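Local coordinates for Apc35852 (Geobacillus stearothermophilus, PDB 1U9C), which is of unknown function but belongs to the DJ-1/PfpI family, whose relatives include chaperones and cysteine proteases, at residues F31-L36 against S208-A213; T151-T156 against L200-N205. All blocks are in the same frame, centred on the assembly; numbering follows the deposited sequence.

How the contacts relate
The two contacts lie side by side in one chain, their centres about 13 Å apart, and all four segments fall within the DJ-1/PfpI family region. Contact 1 packs helix 28-40 against helix 209-221; contact 2 lays 151-156 over strand 200-203 of the main sheet. In sequence the order is 31-36, 151-156, 200-205, 208-213, which nests contact 2 inside the loop closed by contact 1. Strand 200-203 leads almost directly into helix 209-221, and the two touch: Thr212 OG1 comes to 3.3 Å from Gly203 CA. The strand and the helix that follows it thus tie the early part of the chain to the segment packed over the sheet.

Contact 1: residues F31-L36 against S208-A213; sequences FAVPYL and SSRSTA
Val33 and Arg210 meet at about a right angle where helix 28-40 packs against helix 209-221. With chi1 at 158°, Val33 points CG1 away from its own N, and this methyl rests on the backbone of the other helix, with Val33 CG1 at 3.7 Å from Arg210 CA. The arginine side chain packs on the same methyl. Its chain starts extended and bends at chi3 (-59°), which brings the guanidinium back over the valine: Val33 CG1 sits 3.8 Å above the guanidinium plane, toward the rim, and Val33 CG2 is 4.1 Å from Arg210 NH2. The valine is buried, whereas the exposed arginine lends its aliphatic stem and one flat face to the edge of the interface.

Pro34 and Ala213 have the closest CA atoms across the contact, 5.2 Å apart. The small methyl of the alanine allows this, Ala213 CB packing 3.8 Å from Pro34 CA and also against Pro34 CB. Pro34 CG lies 3.8 Å from Ser209 O, in van der Waals contact. Proline has no N-H to give the preceding turn, and helix 28-40 is kinked here. Ser209 turns CB toward the ring, while its OG bonds to Pro206 O.

The short helical segments approach to 8.5 Å between axes and cross at -36°, their N-to-C directions roughly alike. At the start of the second helix, Thr212 OG1 donates to Ser208 O at 2.7 Å. Around this apolar joint, Trp69 adds to the cover of Val33, Ala213 also reaches Phe38, and Arg210 touches Val37. Helix 28-40 rests on Met10 of strand 7-12 through Phe31 and Pro34, and helix 209-221 meets strand 200-203 through Thr212 on Gly203.

Contact 2: residues T151-T156 against L200-N205; sequences TVTSFT and LITGQN
Strand 200-203, an inner strand of the main sheet between 124-127 and 194-197, is covered on one face by 151-156, the touching parts running 19° apart end to end. A side-chain hydroxyl and a water make the polar link near Thr202. Thr202 OG1 lies between its backbone N and carbonyl carbon (chi1 48°), pointing at the passing chain, where it accepts the N-H of Thr153 at 2.9 Å in an almost straight bond (169°). The same hydroxyl donates to a water 2.7 Å from Thr202 OG1, and that water donates onward to Thr151 O and Leu200 O. A valine in place of Thr202 would probably leave the Thr153 N-H without its acceptor and the water without the donor that fixes it.

Near the start of the strand, Val152 CG1 packs on Leu200 CD2 at 3.7 Å. Further along, Thr153 lays CG2 on the strand backbone, 3.5 Å from Gly203 C, and its OG1 bonds to Val185 O. Gln204 crosses Thr153 at about a right angle; its CG lies 3.3 Å from Ser154 O, and its extended chain carries NE2 to 3.7 Å from Thr156 CG2. The amide is fixed by Gly187 N, which bonds to OE1. Gln204 O lies at the edge of the Phe155 ring, which meets His130. Strand 124-127, next to 200-203, leads to Cys129, seen as the sulfinic acid, which is consistent with a reactive cysteine; a largely parallel sheet with a cysteine just past a strand is characteristic of the DJ-1/PfpI fold.

Contact 1: residues F31-L36 against S208-A213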
loop_
_atom_site.group_PDB
_atom_site.type_symbol
_atom_site.label_atom_id
_atom_site.label_comp_id
_atom_site.label_asym_id
_atom_site.label_seq_id
_atom_site.Cartn_x
_atom_site.Cartn_y
_atom_site.Cartn_z
ATOM N N PHE A 31 -2.932 3.498 -6.695
ATOM C CA PHE A 31 -1.635 3.847 -7.282
ATOM C C PHE A 31 -1.691 5.212 -7.971
ATOM O O PHE A 31 -0.842 6.062 -7.729
ATOM C CB PHE A 31 -1.193 2.792 -8.299
ATOM C CG PHE A 31 0.059 3.153 -9.002
ATOM C CD1 PHE A 31 1.290 3.015 -8.392
ATOM C CD2 PHE A 31 0.039 3.744 -10.265
ATOM C CE1 PHE A 31 2.449 3.412 -9.038
ATOM C CE2 PHE A 31 1.176 4.115 -10.903
ATOM C CZ PHE A 31 2.375 3.961 -10.297
ATOM N N ALA A 32 -2.675 5.397 -8.840
ATOM C CA ALA A 32 -2.643 6.540 -9.748
ATOM C C ALA A 32 -2.789 7.874 -9.010
ATOM O O ALA A 32 -2.083 8.837 -9.312
ATOM C CB ALA A 32 -3.728 6.428 -10.819
ATOM N N VAL A 33 -3.698 7.982 -8.042
ATOM C CA VAL A 33 -3.896 9.259 -7.381
ATOM C C VAL A 33 -2.637 9.630 -6.559
ATOM O O VAL A 33 -2.125 10.742 -6.672
ATOM C CB VAL A 33 -5.178 9.224 -6.576
ATOM C CG1 VAL A 33 -5.182 10.268 -5.466
ATOM C CG2 VAL A 33 -6.393 9.356 -7.514
ATOM N N PRO A 34 -2.101 8.740 -5.731
ATOM C CA PRO A 34 -0.841 9.037 -5.062
ATOM C C PRO A 34 0.313 9.348 -6.012
ATOM O O PRO A 34 1.099 10.269 -5.734
ATOM C CB PRO A 34 -0.616 7.797 -4.174
ATOM C CG PRO A 34 -2.018 7.338 -3.903
ATOM C CD PRO A 34 -2.691 7.489 -5.231
ATOM N N TYR A 35 0.449 8.561 -7.061
ATOM C CA TYR A 35 1.539 8.785 -8.030
ATOM C C TYR A 35 1.448 10.236 -8.554
ATOM O O TYR A 35 2.473 10.939 -8.562
ATOM C CB TYR A 35 1.387 7.784 -9.185
ATOM C CG TYR A 35 2.446 7.903 -10.287
ATOM C CD1 TYR A 35 3.641 7.302 -10.141
ATOM C CD2 TYR A 35 2.201 8.601 -11.441
ATOM C CE1 TYR A 35 4.607 7.388 -11.126
ATOM C CE2 TYR A 35 3.193 8.664 -12.445
ATOM C CZ TYR A 35 4.350 8.033 -12.247
ATOM O OH TYR A 35 5.334 8.102 -13.248
ATOM N N LEU A 36 0.269 10.670 -8.932
ATOM C CA LEU A 36 0.106 12.021 -9.484
ATOM C C LEU A 36 0.432 13.058 -8.399
ATOM O O LEU A 36 1.098 14.077 -8.685
ATOM C CB LEU A 36 -1.341 12.221 -10.000
ATOM C CG LEU A 36 -1.772 13.588 -10.531
ATOM C CD1 LEU A 36 -0.942 13.904 -11.752
ATOM C CD2 LEU A 36 -3.253 13.692 -10.844
ATOM N N SER A 208 -9.820 6.840 0.218
ATOM C CA SER A 208 -8.781 7.404 1.093
ATOM C C SER A 208 -7.436 7.631 0.393
ATOM O O SER A 208 -6.470 8.008 1.081
ATOM C CB SER A 208 -8.565 6.427 2.234
ATOM O OG SER A 208 -9.794 6.113 2.872
ATOM N N SER A 209 -7.340 7.360 -0.907
ATOM C CA SER A 209 -6.045 7.395 -1.617
ATOM C C SER A 209 -5.406 8.760 -1.556
ATOM O O SER A 209 -4.226 8.902 -1.211
ATOM C CB SER A 209 -6.217 6.966 -3.058
ATOM O OG SER A 209 -6.706 5.628 -3.156
ATOM N N ARG A 210 -6.165 9.801 -1.854
ATOM C CA ARG A 210 -5.643 11.118 -1.851
ATOM C C ARG A 210 -5.164 11.609 -0.481
ATOM O O ARG A 210 -4.050 12.115 -0.333
ATOM C CB ARG A 210 -6.612 12.122 -2.449
ATOM C CG ARG A 210 -6.002 13.460 -2.642
ATOM C CD ARG A 210 -6.912 14.448 -3.420
ATOM N NE ARG A 210 -7.204 13.857 -4.725
ATOM C CZ ARG A 210 -6.477 14.002 -5.837
ATOM N NH1 ARG A 210 -5.414 14.819 -5.877
ATOM N NH2 ARG A 210 -6.871 13.373 -6.938
ATOM N N SER A 211 -5.967 11.376 0.553
ATOM C CA SER A 211 -5.643 11.859 1.880
ATOM C C SER A 211 -4.435 11.146 2.433
ATOM O O SER A 211 -3.609 11.739 3.110
ATOM C CB SER A 211 -6.815 11.763 2.880
ATOM O OG SER A 211 -7.224 10.446 3.160
ATOM N N THR A 212 -4.294 9.874 2.080
ATOM C CA THR A 212 -3.124 9.105 2.501
ATOM C C THR A 212 -1.900 9.718 1.876
ATOM O O THR A 212 -0.882 9.951 2.563
ATOM C CB THR A 212 -3.274 7.599 2.109
ATOM O OG1 THR A 212 -4.470 7.080 2.715
ATOM C CG2 THR A 212 -2.155 6.756 2.717
ATOM N N ALA A 213 -1.946 9.955 0.585
ATOM C CA ALA A 213 -0.826 10.588 -0.101
ATOM C C ALA A 213 -0.490 11.957 0.470
ATOM O O ALA A 213 0.669 12.311 0.593
ATOM C CB ALA A 213 -1.078 10.685 -1.592
#

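Contact 2: residues T151-T156 against L200-N205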
loop_
_atom_site.group_PDB
_atom_site.type_symbol
_atom_site.label_atom_id
_atom_site.label_comp_id
_atom_site.label_asym_id
_atom_site.label_seq_id
_atom_site.Cartn_x
_atom_site.Cartn_y
_atom_site.Cartn_z
ATOM N N THR A 151 -1.368 3.191 15.770
ATOM C CA THR A 151 -2.708 3.480 15.295
ATOM C C THR A 151 -2.703 3.267 13.776
ATOM O O THR A 151 -1.957 3.930 13.066
ATOM C CB THR A 151 -3.113 4.920 15.604
ATOM O OG1 THR A 151 -3.177 5.099 17.031
ATOM C CG2 THR A 151 -4.543 5.206 15.112
ATOM N N VAL A 152 -3.558 2.384 13.287
ATOM C CA VAL A 152 -3.630 2.077 11.867
ATOM C C VAL A 152 -5.042 1.855 11.422
ATOM O O VAL A 152 -5.935 1.531 12.248
ATOM C CB VAL A 152 -2.843 0.853 11.489
ATOM C CG1 VAL A 152 -1.440 0.911 11.968
ATOM C CG2 VAL A 152 -3.529 -0.439 11.943
ATOM N N THR A 153 -5.223 1.964 10.114
ATOM C CA THR A 153 -6.439 1.546 9.453
ATOM C C THR A 153 -6.129 0.675 8.264
ATOM O O THR A 153 -4.975 0.544 7.855
ATOM C CB THR A 153 -7.295 2.764 9.099
ATOM O OG1 THR A 153 -8.623 2.374 8.745
ATOM C CG2 THR A 153 -6.776 3.558 7.919
ATOM N N SER A 154 -7.178 0.080 7.705
ATOM C CA SER A 154 -7.086 -0.738 6.498
ATOM C C SER A 154 -8.483 -0.984 6.024
ATOM O O SER A 154 -9.439 -0.659 6.708
ATOM C CB SER A 154 -6.402 -2.084 6.710
ATOM O OG SER A 154 -7.192 -3.008 7.488
ATOM N N PHE A 155 -8.603 -1.729 4.926
ATOM C CA PHE A 155 -9.881 -2.261 4.502
ATOM C C PHE A 155 -10.435 -3.047 5.675
ATOM O O PHE A 155 -9.756 -3.854 6.278
ATOM C CB PHE A 155 -9.679 -3.204 3.350
ATOM C CG PHE A 155 -10.874 -3.391 2.488
ATOM C CD1 PHE A 155 -11.289 -2.401 1.650
ATOM C CD2 PHE A 155 -11.512 -4.609 2.446
ATOM C CE1 PHE A 155 -12.341 -2.614 0.803
ATOM C CE2 PHE A 155 -12.565 -4.819 1.590
ATOM C CZ PHE A 155 -12.960 -3.834 0.770
ATOM N N THR A 156 -11.673 -2.769 6.015
ATOM C CA THR A 156 -12.231 -3.345 7.228
ATOM C C THR A 156 -12.839 -4.692 6.963
ATOM O O THR A 156 -13.216 -5.013 5.836
ATOM C CB THR A 156 -13.298 -2.417 7.842
ATOM O OG1 THR A 156 -14.378 -2.215 6.920
ATOM C CG2 THR A 156 -12.750 -1.044 8.191
ATOM N N LEU A 200 4.086 6.106 10.358
ATOM C CA LEU A 200 3.254 5.100 9.726
ATOM C C LEU A 200 1.919 5.729 9.374
ATOM O O LEU A 200 1.173 6.212 10.253
ATOM C CB LEU A 200 3.044 3.943 10.712
ATOM C CG LEU A 200 2.252 2.768 10.248
ATOM C CD1 LEU A 200 2.907 2.144 9.048
ATOM C CD2 LEU A 200 2.152 1.711 11.364
ATOM N N ILE A 201 1.611 5.706 8.082
ATOM C CA ILE A 201 0.414 6.354 7.566
ATOM C C ILE A 201 -0.414 5.310 6.805
ATOM O O ILE A 201 0.133 4.593 5.974
ATOM C CB ILE A 201 0.885 7.468 6.616
ATOM C CG1 ILE A 201 1.568 8.575 7.419
ATOM C CG2 ILE A 201 -0.282 8.043 5.825
ATOM C CD1 ILE A 201 2.337 9.559 6.608
ATOM N N THR A 202 -1.690 5.218 7.072
ATOM C CA THR A 202 -2.546 4.226 6.457
ATOM C C THR A 202 -3.856 4.830 6.083
ATOM O O THR A 202 -4.354 5.777 6.728
ATOM C CB THR A 202 -2.749 3.009 7.378
ATOM O OG1 THR A 202 -3.093 3.386 8.714
ATOM C CG2 THR A 202 -1.487 2.192 7.496
ATOM N N GLY A 203 -4.485 4.231 5.072
ATOM C CA GLY A 203 -5.778 4.673 4.539
ATOM C C GLY A 203 -6.690 3.464 4.406
ATOM O O GLY A 203 -6.242 2.348 4.185
ATOM N N GLN A 204 -7.992 3.674 4.503
ATOM C CA GLN A 204 -8.960 2.573 4.623
ATOM C C GLN A 204 -9.423 1.943 3.315
ATOM O O GLN A 204 -9.674 0.762 3.259
ATOM C CB GLN A 204 -10.167 3.100 5.396
ATOM C CG GLN A 204 -11.122 2.029 5.871
ATOM C CD GLN A 204 -12.247 2.589 6.664
ATOM O OE1 GLN A 204 -12.033 3.472 7.484
ATOM N NE2 GLN A 204 -13.452 2.154 6.366
ATOM N N ASN A 205 -9.569 2.741 2.279
ATOM C CA ASN A 205 -10.240 2.280 1.075
ATOM C C ASN A 205 -9.892 3.182 -0.128
ATOM O O ASN A 205 -9.119 4.122 0.006
ATOM C CB ASN A 205 -11.718 2.232 1.356
ATOM C CG ASN A 205 -12.179 3.511 1.925
ATOM O OD1 ASN A 205 -11.696 4.529 1.508
ATOM N ND2 ASN A 205 -13.051 3.480 2.942
HETATM O O HOH W 1 -1.206 4.343 10.466
#